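Local coordinates for extracellular solute-binding protein family 1 (Arthrobacter chlorophenolicus, PDB 4R2F) that probably captures sugars outside the cell for an importer, binding laminaribiose between the two lobes of its solute-binding fold, at residues S178-G183 with L241-S246; H207-M212 with T406-K411; M211-N216 with S416-F421; N234-E239 with A298-D303. One frame throughout, in Å; residues are numbered along the deposited sequence.

Contact 1 (S178-G183 with L241-S246); sequences SLLEAG and LLELVS
The main-chain O of Glu243, a residue whose side chain reaches across to Leu180, takes two side-chain hydrogen bonds near the end of helix 232-246. One comes from Ser246 OG at 3.2 Å, well off the carbonyl direction with a C=O...OG angle of 105°, and the other from Asn247 ND2. Short polar side chains suit this last turn, where they can fold back onto the backbone. From the same residue the extended chain of Glu243 runs out at about a right angle to Leu180, and its carboxylate end lies against a leucine methyl, with OE1 3.5 Å from Leu180 CD2. Helices 176-188 and 232-246 belong to the helical layer of one lobe of the solute-binding fold and run almost parallel, at 7°, with 10.9 Å between the short axes. At this spacing the backbones stay apart and the ends of long side chains make the contact. Leu180, its CG anti to the backbone N (chi1 -177°), stretches CD1 to within 3.8 Å of Leu244 CD2, while Leu179 CD2 stands a looser 4.4 Å from Leu244 CD1. Leucine has two methyls to share: Leu244 also packs on Val249 and Ile250 of the following loop, and Leu179 on Phe194.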
loop_
_atom_site.group_PDB
_atom_site.type_symbol
_atom_site.label_atom_id
_atom_site.label_comp_id
_atom_site.label_asym_id
_atom_site.label_seq_id
_atom_site.Cartn_x
_atom_site.Cartn_y
_atom_site.Cartn_z
ATOM N N SER A 178 -14.911 9.749 18.516
ATOM C CA SER A 178 -15.313 8.452 19.019
ATOM C C SER A 178 -14.123 7.443 19.022
ATOM O O SER A 178 -14.051 6.596 19.897
ATOM C CB SER A 178 -16.568 7.933 18.296
ATOM O OG SER A 178 -16.363 7.694 16.910
ATOM N N LEU A 179 -13.176 7.563 18.087
ATOM C CA LEU A 179 -11.971 6.703 18.109
ATOM C C LEU A 179 -11.180 6.896 19.406
ATOM O O LEU A 179 -10.784 5.925 20.071
ATOM C CB LEU A 179 -11.084 6.959 16.871
ATOM C CG LEU A 179 -9.666 6.384 16.806
ATOM C CD1 LEU A 179 -9.674 4.897 17.060
ATOM C CD2 LEU A 179 -9.017 6.698 15.454
ATOM N N LEU A 180 -10.962 8.155 19.765
ATOM C CA LEU A 180 -10.252 8.501 21.009
ATOM C C LEU A 180 -10.956 7.978 22.258
ATOM O O LEU A 180 -10.316 7.377 23.112
ATOM C CB LEU A 180 -10.060 10.010 21.116
ATOM C CG LEU A 180 -9.269 10.516 22.326
ATOM C CD1 LEU A 180 -7.840 9.997 22.330
ATOM C CD2 LEU A 180 -9.295 12.033 22.358
ATOM N N GLU A 181 -12.259 8.205 22.380
ATOM C CA GLU A 181 -13.019 7.673 23.538
ATOM C C GLU A 181 -12.937 6.164 23.631
ATOM O O GLU A 181 -12.607 5.621 24.670
ATOM C CB GLU A 181 -14.504 8.099 23.512
ATOM C CG GLU A 181 -14.731 9.568 23.833
ATOM C CD GLU A 181 -14.046 9.984 25.122
ATOM O OE1 GLU A 181 -14.365 9.375 26.162
ATOM O OE2 GLU A 181 -13.182 10.897 25.094
ATOM N N ALA A 182 -13.237 5.477 22.540
ATOM C CA ALA A 182 -13.227 4.032 22.568
ATOM C C ALA A 182 -11.810 3.523 22.847
ATOM O O ALA A 182 -11.623 2.574 23.622
ATOM C CB ALA A 182 -13.734 3.483 21.261
ATOM N N GLY A 183 -10.830 4.167 22.223
ATOM C CA GLY A 183 -9.426 3.856 22.447
ATOM C C GLY A 183 -9.008 3.894 23.907
ATOM O O GLY A 183 -8.341 2.974 24.385
ATOM N N LEU A 241 -3.004 12.372 16.015
ATOM C CA LEU A 241 -2.107 11.240 16.187
ATOM C C LEU A 241 -1.259 11.390 17.453
ATOM O O LEU A 241 -1.142 10.461 18.242
ATOM C CB LEU A 241 -1.230 11.074 14.955
ATOM C CG LEU A 241 -2.024 10.532 13.752
ATOM C CD1 LEU A 241 -1.345 10.802 12.423
ATOM C CD2 LEU A 241 -2.303 9.051 13.922
ATOM N N LEU A 242 -0.692 12.568 17.660
ATOM C CA LEU A 242 0.053 12.840 18.901
ATOM C C LEU A 242 -0.782 12.647 20.158
ATOM O O LEU A 242 -0.275 12.159 21.167
ATOM C CB LEU A 242 0.617 14.246 18.881
ATOM C CG LEU A 242 1.728 14.468 17.871
ATOM C CD1 LEU A 242 2.006 15.973 17.722
ATOM C CD2 LEU A 242 2.981 13.717 18.294
ATOM N N GLU A 243 -2.068 12.983 20.084
ATOM C CA GLU A 243 -2.967 12.763 21.179
ATOM C C GLU A 243 -3.230 11.268 21.375
ATOM O O GLU A 243 -3.331 10.809 22.495
ATOM C CB GLU A 243 -4.274 13.492 20.919
ATOM C CG GLU A 243 -5.074 13.792 22.164
ATOM C CD GLU A 243 -6.367 14.519 21.838
ATOM O OE1 GLU A 243 -7.173 14.741 22.762
ATOM O OE2 GLU A 243 -6.590 14.861 20.655
ATOM N N LEU A 244 -3.392 10.511 20.295
ATOM C CA LEU A 244 -3.490 9.059 20.433
ATOM C C LEU A 244 -2.225 8.463 21.090
ATOM O O LEU A 244 -2.327 7.569 21.949
ATOM C CB LEU A 244 -3.733 8.393 19.098
ATOM C CG LEU A 244 -5.045 8.688 18.396
ATOM C CD1 LEU A 244 -5.102 7.849 17.138
ATOM C CD2 LEU A 244 -6.233 8.406 19.291
ATOM N N VAL A 245 -1.052 8.996 20.722
ATOM C CA VAL A 245 0.229 8.577 21.313
ATOM C C VAL A 245 0.336 8.927 22.801
ATOM O O VAL A 245 0.715 8.070 23.615
ATOM C CB VAL A 245 1.453 9.133 20.551
ATOM C CG1 VAL A 245 2.758 8.815 21.288
ATOM C CG2 VAL A 245 1.527 8.551 19.131
ATOM N N SER A 246 -0.022 10.152 23.168
ATOM C CA SER A 246 0.082 10.589 24.587
ATOM C C SER A 246 -0.918 9.881 25.500
ATOM O O SER A 246 -0.656 9.698 26.661
ATOM C CB SER A 246 -0.086 12.113 24.719
ATOM O OG SER A 246 -1.360 12.519 24.275
#

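Contact 2 (H207-M212 with T406-K411); sequences HLMIMM and TVLTGK. With BGC (beta-D-glucopyranose), chain B.
Met209 meets Val407 tip to tip, its SD lying 3.8 Å from Val407 CB and almost as near to both valine methyls. The thioether chain is bent at chi2 and chi3 (-57° and 97°), which turns CE aside to Leu408, whose CD2 it approaches at 4.1 Å. A flexible, polarisable methionine suits this buried position between helices, and the compact valine offers a blunt surface to the sulfur; Leu241, Phe403 and Thr404 also pack against Met209. Beyond Leu408 helix 398-408 closes in a Schellman motif, with Gly410 N bound to Val407 O at 3.0 Å and Lys411 N to Thr406 O at 3.1 Å, and the positive phi of Gly410 is easy for glycine. Two residues before Met209, on the same helix 204-215, His207 NE2 donates a nearly straight hydrogen bond of 2.8 Å (172°) to O6 of beta-D-glucopyranose, which lies at the ring edge. Arg156 NE bonds to ND1 on the ring's other nitrogen and so helps fix its rotation, while the Phe309 ring meets the imidazole obliquely. With Asp154, Asn311, Asp395 and Gly101 also bonded to the bound sugar, the site is a polar sugar pocket, as in carbohydrate-binding proteins of the solute-binding family.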
loop_
_atom_site.group_PDB
_atom_site.type_symbol
_atom_site.label_atom_id
_atom_site.label_comp_id
_atom_site.label_asym_id
_atom_site.label_seq_id
_atom_site.Cartn_x
_atom_site.Cartn_y
_atom_site.Cartn_z
ATOM N N HIS A 207 1.883 4.932 6.217
ATOM C CA HIS A 207 0.646 5.027 5.487
ATOM C C HIS A 207 -0.434 5.647 6.341
ATOM O O HIS A 207 -1.289 6.370 5.837
ATOM C CB HIS A 207 0.211 3.659 4.995
ATOM C CG HIS A 207 1.184 3.027 4.049
ATOM N ND1 HIS A 207 1.080 1.717 3.636
ATOM C CD2 HIS A 207 2.272 3.537 3.416
ATOM C CE1 HIS A 207 2.065 1.442 2.797
ATOM N NE2 HIS A 207 2.799 2.533 2.645
ATOM N N LEU A 208 -0.374 5.351 7.635
ATOM C CA LEU A 208 -1.244 5.940 8.607
ATOM C C LEU A 208 -1.076 7.459 8.614
ATOM O O LEU A 208 -2.055 8.168 8.693
ATOM C CB LEU A 208 -0.948 5.375 10.000
ATOM C CG LEU A 208 -1.859 5.852 11.118
ATOM C CD1 LEU A 208 -3.343 5.623 10.818
ATOM C CD2 LEU A 208 -1.456 5.186 12.424
ATOM N N MET A 209 0.158 7.950 8.549
ATOM C CA MET A 209 0.406 9.416 8.629
ATOM C C MET A 209 -0.395 10.087 7.506
ATOM O O MET A 209 -1.236 10.980 7.745
ATOM C CB MET A 209 1.903 9.752 8.509
ATOM C CG MET A 209 2.833 9.266 9.638
ATOM S SD MET A 209 2.455 9.806 11.320
ATOM C CE MET A 209 1.548 8.404 11.942
ATOM N N ILE A 210 -0.209 9.568 6.299
ATOM C CA ILE A 210 -0.846 10.136 5.124
ATOM C C ILE A 210 -2.333 9.845 5.111
ATOM O O ILE A 210 -3.115 10.735 4.787
ATOM C CB ILE A 210 -0.224 9.647 3.797
ATOM C CG1 ILE A 210 1.294 9.808 3.799
ATOM C CG2 ILE A 210 -0.837 10.408 2.611
ATOM C CD1 ILE A 210 1.771 11.230 3.925
ATOM N N MET A 211 -2.749 8.632 5.479
ATOM C CA MET A 211 -4.203 8.352 5.572
ATOM C C MET A 211 -4.922 9.336 6.472
ATOM O O MET A 211 -6.036 9.786 6.122
ATOM C CB MET A 211 -4.559 6.926 6.024
ATOM C CG MET A 211 -6.087 6.671 5.997
ATOM S SD MET A 211 -6.894 7.154 7.548
ATOM C CE MET A 211 -6.771 5.590 8.427
ATOM N N MET A 212 -4.320 9.686 7.616
ATOM C CA MET A 212 -5.047 10.573 8.532
ATOM C C MET A 212 -5.120 12.002 8.005
ATOM O O MET A 212 -6.139 12.684 8.212
ATOM C CB MET A 212 -4.500 10.534 9.960
ATOM C CG MET A 212 -4.667 9.166 10.630
ATOM S SD MET A 212 -6.366 8.661 10.967
ATOM C CE MET A 212 -6.583 9.644 12.415
ATOM N N THR A 406 8.993 10.044 14.422
ATOM C CA THR A 406 8.851 11.219 15.277
ATOM C C THR A 406 7.455 11.353 15.867
ATOM O O THR A 406 7.293 11.605 17.071
ATOM C CB THR A 406 9.240 12.487 14.476
ATOM O OG1 THR A 406 10.665 12.491 14.290
ATOM C CG2 THR A 406 8.813 13.754 15.161
ATOM N N VAL A 407 6.433 11.180 15.037
ATOM C CA VAL A 407 5.069 11.306 15.531
ATOM C C VAL A 407 4.730 10.161 16.496
ATOM O O VAL A 407 4.119 10.376 17.554
ATOM C CB VAL A 407 4.066 11.357 14.366
ATOM C CG1 VAL A 407 2.641 11.312 14.875
ATOM C CG2 VAL A 407 4.290 12.610 13.528
ATOM N N LEU A 408 5.127 8.949 16.125
ATOM C CA LEU A 408 4.750 7.767 16.892
ATOM C C LEU A 408 5.474 7.692 18.256
ATOM O O LEU A 408 5.073 6.919 19.126
ATOM C CB LEU A 408 4.982 6.493 16.066
ATOM C CG LEU A 408 4.005 6.193 14.918
ATOM C CD1 LEU A 408 4.300 4.845 14.306
ATOM C CD2 LEU A 408 2.541 6.281 15.345
ATOM N N THR A 409 6.526 8.499 18.436
ATOM C CA THR A 409 7.178 8.677 19.757
ATOM C C THR A 409 6.870 9.994 20.467
ATOM O O THR A 409 7.417 10.258 21.547
ATOM C CB THR A 409 8.708 8.567 19.655
ATOM O OG1 THR A 409 9.195 9.459 18.644
ATOM C CG2 THR A 409 9.123 7.151 19.338
ATOM N N GLY A 410 6.003 10.818 19.873
ATOM C CA GLY A 410 5.695 12.155 20.378
ATOM C C GLY A 410 6.922 13.014 20.670
ATOM O O GLY A 410 6.985 13.738 21.673
ATOM N N LYS A 411 7.907 12.918 19.789
ATOM C CA LYS A 411 9.204 13.532 20.021
ATOM C C LYS A 411 9.150 15.053 19.904
ATOM O O LYS A 411 9.970 15.742 20.487
ATOM C CB LYS A 411 10.224 12.947 19.042
ATOM C CG LYS A 411 11.664 13.099 19.458
ATOM C CD LYS A 411 11.979 12.241 20.667
ATOM C CE LYS A 411 13.452 11.948 20.685
ATOM N NZ LYS A 411 13.963 11.847 22.056
HETATM C C2 BGC B . 2.252 -0.421 -1.053
HETATM C C3 BGC B . 3.175 0.136 -2.137
HETATM C C4 BGC B . 4.165 1.116 -1.522
HETATM C C5 BGC B . 4.918 0.449 -0.379
HETATM C C6 BGC B . 5.839 1.434 0.354
HETATM C C1 BGC B . 3.158 -1.115 -0.049
HETATM O O2 BGC B . 1.307 -1.332 -1.601
HETATM O O3 BGC B . 2.413 0.785 -3.154
HETATM O O4 BGC B . 5.128 1.500 -2.495
HETATM O O5 BGC B . 3.998 -0.121 0.559
HETATM O O6 BGC B . 5.104 2.502 0.991
#

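Contact 3 (M211-N216 with S416-F421); sequences MMMLNN and SALTAF
Met211 and Met212 lead helix 204-215 up to Met213, the one residue of the segment that touches Leu418 and Phe421. Met212 spends its bulk on other neighbours, packing against Trp176, Phe240 and Leu241. Met213 instead points at helix 414-428, and with SD anti to CA about the CB-CG bond (chi2 175°) the chain is stretched out, letting a long unbranched side chain span backbones whose nearest CA atoms, those of Met213 and Leu418, are 11.3 Å apart. Its terminal methyl does all the touching: CE is 4.3 Å from Leu418 CD2 and 4.4 Å from CE2 of the Phe421 ring. Those two residues stand one turn apart on their helix and present a methyl and an aromatic ring side by side. Helix 204-215 is thereby joined to the C-terminal helix 414-428 in one lobe of the solute-binding fold. Phe403 of helix 398-408 stacks on Phe421 and also packs on Met213 and Leu418, adding a third helix. After Met213, Leu214 packs on Ser382, and Asn216 is the first residue past the helix, its N bound to Met213 O at 3.0 Å and, weakly, to Met212 O. Its carbonyl O receives Arg233 NH1, a charged partner well suited to a helix C-terminus. Across the segments no polar atom takes part; the 76 Å² buried is modest, and cohesion rests on dispersion and the hydrophobic effect, which impose little direction.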
loop_
_atom_site.group_PDB
_atom_site.type_symbol
_atom_site.label_atom_id
_atom_site.label_comp_id
_atom_site.label_asym_id
_atom_site.label_seq_id
_atom_site.Cartn_x
_atom_site.Cartn_y
_atom_site.Cartn_z
ATOM N N MET A 211 -2.749 8.632 5.479
ATOM C CA MET A 211 -4.203 8.352 5.572
ATOM C C MET A 211 -4.922 9.336 6.472
ATOM O O MET A 211 -6.036 9.786 6.122
ATOM C CB MET A 211 -4.559 6.926 6.024
ATOM C CG MET A 211 -6.087 6.671 5.997
ATOM S SD MET A 211 -6.894 7.154 7.548
ATOM C CE MET A 211 -6.771 5.590 8.427
ATOM N N MET A 212 -4.320 9.686 7.616
ATOM C CA MET A 212 -5.047 10.573 8.532
ATOM C C MET A 212 -5.120 12.002 8.005
ATOM O O MET A 212 -6.139 12.684 8.212
ATOM C CB MET A 212 -4.500 10.534 9.960
ATOM C CG MET A 212 -4.667 9.166 10.630
ATOM S SD MET A 212 -6.366 8.661 10.967
ATOM C CE MET A 212 -6.583 9.644 12.415
ATOM N N MET A 213 -4.083 12.438 7.309
ATOM C CA MET A 213 -4.124 13.747 6.616
ATOM C C MET A 213 -5.269 13.717 5.594
ATOM O O MET A 213 -6.109 14.613 5.564
ATOM C CB MET A 213 -2.781 14.069 5.920
ATOM C CG MET A 213 -1.578 14.347 6.838
ATOM S SD MET A 213 -0.036 14.561 5.921
ATOM C CE MET A 213 1.132 13.880 7.037
ATOM N N LEU A 214 -5.330 12.669 4.773
ATOM C CA LEU A 214 -6.397 12.570 3.756
ATOM C C LEU A 214 -7.779 12.539 4.377
ATOM O O LEU A 214 -8.697 13.194 3.906
ATOM C CB LEU A 214 -6.188 11.331 2.890
ATOM C CG LEU A 214 -4.896 11.305 2.082
ATOM C CD1 LEU A 214 -4.895 10.055 1.222
ATOM C CD2 LEU A 214 -4.714 12.530 1.221
ATOM N N ASN A 215 -7.898 11.809 5.481
ATOM C CA ASN A 215 -9.144 11.706 6.213
ATOM C C ASN A 215 -9.620 13.056 6.754
ATOM O O ASN A 215 -10.803 13.245 6.964
ATOM C CB ASN A 215 -8.961 10.689 7.332
ATOM C CG ASN A 215 -10.259 10.154 7.897
ATOM O OD1 ASN A 215 -11.350 10.676 7.667
ATOM N ND2 ASN A 215 -10.134 9.092 8.670
ATOM N N ASN A 216 -8.722 14.010 6.944
ATOM C CA ASN A 216 -9.132 15.336 7.385
ATOM C C ASN A 216 -9.169 16.373 6.266
ATOM O O ASN A 216 -9.089 17.576 6.538
ATOM C CB ASN A 216 -8.172 15.818 8.466
ATOM C CG ASN A 216 -8.752 16.938 9.319
ATOM O OD1 ASN A 216 -9.957 16.993 9.571
ATOM N ND2 ASN A 216 -7.871 17.806 9.817
ATOM N N SER A 416 6.318 21.423 14.167
ATOM C CA SER A 416 7.749 21.129 13.992
ATOM C C SER A 416 7.988 19.864 13.167
ATOM O O SER A 416 8.880 19.818 12.313
ATOM C CB SER A 416 8.480 21.000 15.349
ATOM O OG SER A 416 8.318 22.181 16.152
ATOM N N ALA A 417 7.251 18.813 13.481
ATOM C CA ALA A 417 7.403 17.546 12.760
ATOM C C ALA A 417 7.113 17.749 11.254
ATOM O O ALA A 417 7.888 17.334 10.407
ATOM C CB ALA A 417 6.485 16.507 13.360
ATOM N N LEU A 418 6.013 18.434 10.971
ATOM C CA LEU A 418 5.613 18.744 9.598
ATOM C C LEU A 418 6.611 19.639 8.870
ATOM O O LEU A 418 6.853 19.458 7.674
ATOM C CB LEU A 418 4.227 19.376 9.610
ATOM C CG LEU A 418 3.062 18.407 9.840
ATOM C CD1 LEU A 418 1.764 19.114 10.194
ATOM C CD2 LEU A 418 2.857 17.516 8.611
ATOM N N THR A 419 7.211 20.594 9.589
ATOM C CA THR A 419 8.212 21.478 9.005
ATOM C C THR A 419 9.434 20.676 8.642
ATOM O O THR A 419 9.990 20.851 7.555
ATOM C CB THR A 419 8.570 22.644 9.959
ATOM O OG1 THR A 419 7.369 23.363 10.237
ATOM C CG2 THR A 419 9.577 23.585 9.348
ATOM N N ALA A 420 9.852 19.773 9.528
ATOM C CA ALA A 420 10.997 18.892 9.220
ATOM C C ALA A 420 10.665 17.997 8.006
ATOM O O ALA A 420 11.518 17.730 7.165
ATOM C CB ALA A 420 11.370 18.037 10.430
ATOM N N PHE A 421 9.414 17.548 7.940
ATOM C CA PHE A 421 8.937 16.717 6.827
ATOM C C PHE A 421 9.012 17.520 5.506
ATOM O O PHE A 421 9.642 17.086 4.536
ATOM C CB PHE A 421 7.509 16.234 7.159
ATOM C CG PHE A 421 6.924 15.253 6.170
ATOM C CD1 PHE A 421 7.729 14.364 5.470
ATOM C CD2 PHE A 421 5.567 15.234 5.954
ATOM C CE1 PHE A 421 7.188 13.482 4.570
ATOM C CE2 PHE A 421 5.014 14.348 5.051
ATOM C CZ PHE A 421 5.834 13.476 4.360
#

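Contact 4 (N234-E239 with A298-D303); sequences NVEAVE and AGPHGD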
loop_
_atom_site.group_PDB
_atom_site.type_symbol
_atom_site.label_atom_id
_atom_site.label_comp_id
_atom_site.label_asym_id
_atom_site.label_seq_id
_atom_site.Cartn_x
_atom_site.Cartn_y
_atom_site.Cartn_z
ATOM N N ASN A 234 -3.580 19.192 7.749
ATOM C CA ASN A 234 -2.485 18.325 8.083
ATOM C C ASN A 234 -2.047 18.518 9.520
ATOM O O ASN A 234 -1.765 17.545 10.199
ATOM C CB ASN A 234 -1.312 18.532 7.145
ATOM C CG ASN A 234 -1.614 18.093 5.717
ATOM O OD1 ASN A 234 -2.594 17.370 5.465
ATOM N ND2 ASN A 234 -0.750 18.491 4.786
ATOM N N VAL A 235 -2.011 19.752 10.000
ATOM C CA VAL A 235 -1.566 20.000 11.378
ATOM C C VAL A 235 -2.515 19.345 12.346
ATOM O O VAL A 235 -2.094 18.674 13.295
ATOM C CB VAL A 235 -1.453 21.512 11.708
ATOM C CG1 VAL A 235 -1.159 21.734 13.187
ATOM C CG2 VAL A 235 -0.367 22.145 10.857
ATOM N N GLU A 236 -3.801 19.549 12.123
ATOM C CA GLU A 236 -4.809 18.894 12.947
ATOM C C GLU A 236 -4.693 17.370 12.976
ATOM O O GLU A 236 -4.943 16.754 14.012
ATOM C CB GLU A 236 -6.194 19.184 12.422
ATOM C CG GLU A 236 -7.040 20.078 13.266
ATOM C CD GLU A 236 -8.461 20.034 12.783
ATOM O OE1 GLU A 236 -9.342 19.694 13.592
ATOM O OE2 GLU A 236 -8.678 20.294 11.580
ATOM N N ALA A 237 -4.408 16.783 11.816
ATOM C CA ALA A 237 -4.293 15.350 11.678
ATOM C C ALA A 237 -3.138 14.846 12.531
ATOM O O ALA A 237 -3.286 13.874 13.269
ATOM C CB ALA A 237 -4.111 14.962 10.219
ATOM N N VAL A 238 -2.017 15.559 12.473
ATOM C CA VAL A 238 -0.850 15.195 13.240
ATOM C C VAL A 238 -1.061 15.422 14.731
ATOM O O VAL A 238 -0.613 14.604 15.533
ATOM C CB VAL A 238 0.411 15.919 12.749
ATOM C CG1 VAL A 238 1.603 15.616 13.657
ATOM C CG2 VAL A 238 0.745 15.467 11.340
ATOM N N GLU A 239 -1.750 16.503 15.099
ATOM C CA GLU A 239 -2.126 16.736 16.495
ATOM C C GLU A 239 -2.989 15.599 17.045
ATOM O O GLU A 239 -2.875 15.233 18.202
ATOM C CB GLU A 239 -2.873 18.073 16.667
ATOM C CG GLU A 239 -1.973 19.300 16.564
ATOM C CD GLU A 239 -2.720 20.634 16.644
ATOM O OE1 GLU A 239 -3.956 20.688 16.437
ATOM O OE2 GLU A 239 -2.055 21.657 16.911
ATOM N N ALA A 298 -15.245 9.507 10.006
ATOM C CA ALA A 298 -15.218 10.893 9.581
ATOM C C ALA A 298 -14.217 11.680 10.398
ATOM O O ALA A 298 -14.104 11.495 11.603
ATOM C CB ALA A 298 -16.612 11.504 9.723
ATOM N N GLY A 299 -13.488 12.560 9.722
ATOM C CA GLY A 299 -12.652 13.558 10.394
ATOM C C GLY A 299 -13.516 14.606 11.094
ATOM O O GLY A 299 -14.750 14.616 10.948
ATOM N N PRO A 300 -12.884 15.492 11.869
ATOM C CA PRO A 300 -13.630 16.444 12.687
ATOM C C PRO A 300 -14.428 17.492 11.881
ATOM O O PRO A 300 -15.321 18.096 12.423
ATOM C CB PRO A 300 -12.537 17.103 13.545
ATOM C CG PRO A 300 -11.275 16.896 12.783
ATOM C CD PRO A 300 -11.428 15.597 12.065
ATOM N N HIS A 301 -14.121 17.661 10.599
ATOM C CA HIS A 301 -14.878 18.523 9.709
ATOM C C HIS A 301 -15.824 17.732 8.788
ATOM O O HIS A 301 -16.402 18.293 7.882
ATOM C CB HIS A 301 -13.908 19.358 8.855
ATOM C CG HIS A 301 -12.908 20.136 9.656
ATOM N ND1 HIS A 301 -13.237 21.276 10.357
ATOM C CD2 HIS A 301 -11.583 19.945 9.855
ATOM C CE1 HIS A 301 -12.159 21.754 10.952
ATOM N NE2 HIS A 301 -11.141 20.963 10.663
ATOM N N GLY A 302 -15.970 16.434 9.005
ATOM C CA GLY A 302 -16.869 15.621 8.201
ATOM C C GLY A 302 -16.263 14.877 7.016
ATOM O O GLY A 302 -16.961 14.117 6.351
ATOM N N ASP A 303 -14.968 15.059 6.770
ATOM C CA ASP A 303 -14.308 14.446 5.624
ATOM C C ASP A 303 -14.131 12.926 5.772
ATOM O O ASP A 303 -13.858 12.415 6.859
ATOM C CB ASP A 303 -12.943 15.086 5.369
ATOM C CG ASP A 303 -13.037 16.586 5.120
ATOM O OD1 ASP A 303 -13.169 17.355 6.094
ATOM O OD2 ASP A 303 -12.943 16.992 3.953
#
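An unusual first torsion of Glu236 (chi1 -110°, away from the staggered values) followed by an extended chain swings its carboxylate out from helix 232-246 to His301, which, with CG anti to its carbonyl carbon, brings its ring in from the opposite direction. His301 sits in a type I beta turn from Gly299 to Gly302, in the loop between strands 291-294 and 306-316. Gly302 N closes the turn on Gly299 O at 2.9 Å, and Gly299 N binds Asp303 O at the same length. Proline suits the second position, where its restricted phi matches the turn, and glycine accepts the positive phi of the fourth. Across the contact His301 NE2 donates to Glu236 OE2 at 2.7 Å, on the syn side of the carboxylate and close to the imidazole plane, though bent to 147°. The two flat groups stand steeply, with planes 72° apart. Asn216 ND2 binds OE2 as well, so that oxygen accepts two hydrogen bonds. The carboxylate would probably favour a protonated imidazole at this solvent-facing site. Arg233 pairs with Asp303 close by. The other carboxylate oxygen of Glu236, OE1, rests against the proline ring, 3.5 Å from Pro300 CG.

In the fold
The four contacts lie on the same side of the chain's centre, within one lobe of the solute-binding fold. Helix 232-246 serves contacts 1 and 4, whose centres are 13 Å apart, while helix 204-215 serves contacts 2 and 3, only 8 Å apart. Their partners come from far along the chain: helices 398-408 and 414-428 return some 200 residues later to cover helix 204-215, and the loop of contact 4 falls between. Contacts 3 and 4 meet through Asn216 and Glu236, contacts 1 and 2 through Leu242 and Val245 on the main chain at Val407. The C-terminal helices thus pack on the helix that supplies His207 to the sugar pocket.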